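Local coordinates for TqaA (Penicillium aethiopicum, PDB 5DLK), which is a fungal nonribosomal peptide synthetase, represented here by its terminal condensation-like (CT) domain, which probably carries out macrocyclization of the finished peptide, at residues F159-C164 with E168-T173. Sequence-based numbering, arbitrary orientation.
Sequences FTLVSC and EHVVLT
Thr160 and Thr173 exchange two backbone hydrogen bonds, N to O 3.0 Å from Thr160 to Thr173 and 2.8 Å in return. Val162 and Val171 repeat this double pairing, and Cys164 N closes the series on His169 O at 2.9 Å. Between these pairs, Leu161 CA and Leu172 CA make CA-H...O contacts to Val171 O and Thr160 O, respectively.

Among the polar side chains, the two threonines lie side by side, and one water joins their hydroxyls, 2.7 Å from Thr160 OG1 and 2.8 Å from Thr173 OG1; Thr160 OG1 also bonds Arg122 of the neighbouring strand. Cys164 SG approaches the His169 ring obliquely, 4.1 Å from its centroid, a sulfur-aromatic contact.

Packing on the other face centres on Val170, whose branches divide the work: CG1, anti to the backbone N (chi1 154°), presses on Leu161 CD1 at a tight 3.4 Å, while CG2 meets the Ser163 hydroxyl oxygen in van der Waals contact. Replacing Val170 by alanine removes both branches and is likely to open a gap beside Leu161 CD1 and Ser163 OG, on the face covered by helix 81-94. The whole is an antiparallel beta hairpin within the mixed five-stranded sheet of the condensation-type fold.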
# COMPACT_ATOMS: atom_id res chain seq x y z
N PHE A 159 -12.13 0.08 -16.24
CA PHE A 159 -12.72 1.41 -16.18
C PHE A 159 -14.21 1.37 -16.45
O PHE A 159 -14.67 0.55 -17.24
CB PHE A 159 -12.07 2.35 -17.20
CG PHE A 159 -10.59 2.52 -17.05
CD1 PHE A 159 -9.72 1.58 -17.57
CD2 PHE A 159 -10.09 3.62 -16.38
CE1 PHE A 159 -8.33 1.74 -17.42
CE2 PHE A 159 -8.70 3.79 -16.23
CZ PHE A 159 -7.83 2.85 -16.75
N THR A 160 -14.93 2.25 -15.77
CA THR A 160 -16.39 2.36 -15.92
C THR A 160 -16.72 3.82 -16.14
O THR A 160 -16.14 4.70 -15.51
CB THR A 160 -17.15 1.82 -14.68
OG1 THR A 160 -16.79 0.46 -14.43
CG2 THR A 160 -18.66 1.89 -14.90
N LEU A 161 -17.67 4.09 -17.03
CA LEU A 161 -18.08 5.45 -17.33
C LEU A 161 -19.59 5.50 -17.29
O LEU A 161 -20.24 4.84 -18.09
CB LEU A 161 -17.55 5.87 -18.70
CG LEU A 161 -17.58 7.34 -19.09
CD1 LEU A 161 -16.91 8.17 -18.01
CD2 LEU A 161 -16.86 7.52 -20.42
N VAL A 162 -20.15 6.22 -16.31
CA VAL A 162 -21.60 6.23 -16.09
C VAL A 162 -22.12 7.64 -16.33
O VAL A 162 -21.71 8.59 -15.66
CB VAL A 162 -21.95 5.75 -14.67
CG1 VAL A 162 -23.45 5.77 -14.44
CG2 VAL A 162 -21.43 4.33 -14.45
N SER A 163 -23.04 7.78 -17.30
CA SER A 163 -23.44 9.10 -17.78
C SER A 163 -24.93 9.41 -17.61
O SER A 163 -25.77 8.54 -17.81
CB SER A 163 -23.12 9.24 -19.28
OG SER A 163 -21.73 9.10 -19.52
N CYS A 164 -25.23 10.64 -17.24
CA CYS A 164 -26.58 11.17 -17.38
C CYS A 164 -26.83 11.53 -18.84
O CYS A 164 -25.89 11.87 -19.56
CB CYS A 164 -26.78 12.41 -16.50
SG CYS A 164 -26.59 12.13 -14.74
N GLU A 168 -23.33 15.68 -19.30
CA GLU A 168 -22.77 16.82 -18.57
C GLU A 168 -22.70 16.53 -17.07
O GLU A 168 -22.35 17.40 -16.26
CB GLU A 168 -23.60 18.08 -18.85
CG GLU A 168 -23.71 18.37 -20.35
CD GLU A 168 -24.39 19.69 -20.67
OE1 GLU A 168 -25.22 20.16 -19.86
OE2 GLU A 168 -24.09 20.26 -21.75
N HIS A 169 -23.07 15.31 -16.71
CA HIS A 169 -22.89 14.76 -15.37
C HIS A 169 -22.51 13.30 -15.56
O HIS A 169 -23.32 12.48 -15.99
CB HIS A 169 -24.15 14.90 -14.52
CG HIS A 169 -24.03 14.33 -13.14
ND1 HIS A 169 -25.03 14.43 -12.20
CD2 HIS A 169 -23.03 13.63 -12.54
CE1 HIS A 169 -24.66 13.83 -11.09
NE2 HIS A 169 -23.45 13.33 -11.27
N VAL A 170 -21.26 12.98 -15.24
CA VAL A 170 -20.67 11.70 -15.59
C VAL A 170 -19.80 11.22 -14.41
O VAL A 170 -19.18 12.05 -13.75
CB VAL A 170 -19.84 11.84 -16.88
CG1 VAL A 170 -18.75 10.83 -16.97
CG2 VAL A 170 -20.75 11.80 -18.12
N VAL A 171 -19.78 9.92 -14.13
CA VAL A 171 -18.81 9.39 -13.16
C VAL A 171 -17.87 8.43 -13.87
O VAL A 171 -18.31 7.51 -14.55
CB VAL A 171 -19.50 8.66 -11.97
CG1 VAL A 171 -18.43 8.05 -11.02
CG2 VAL A 171 -20.39 9.63 -11.20
N LEU A 172 -16.57 8.67 -13.72
CA LEU A 172 -15.55 7.77 -14.24
C LEU A 172 -14.98 7.00 -13.07
O LEU A 172 -14.62 7.62 -12.08
CB LEU A 172 -14.45 8.55 -14.94
CG LEU A 172 -13.14 7.81 -15.24
CD1 LEU A 172 -13.33 6.81 -16.35
CD2 LEU A 172 -12.06 8.82 -15.58
N THR A 173 -14.94 5.67 -13.15
CA THR A 173 -14.27 4.91 -12.08
C THR A 173 -13.11 4.06 -12.60
O THR A 173 -13.10 3.57 -13.74
CB THR A 173 -15.25 4.01 -11.29
OG1 THR A 173 -15.48 2.78 -11.98
CG2 THR A 173 -16.60 4.73 -11.07
O HOH W 1 -14.34 0.58 -13.20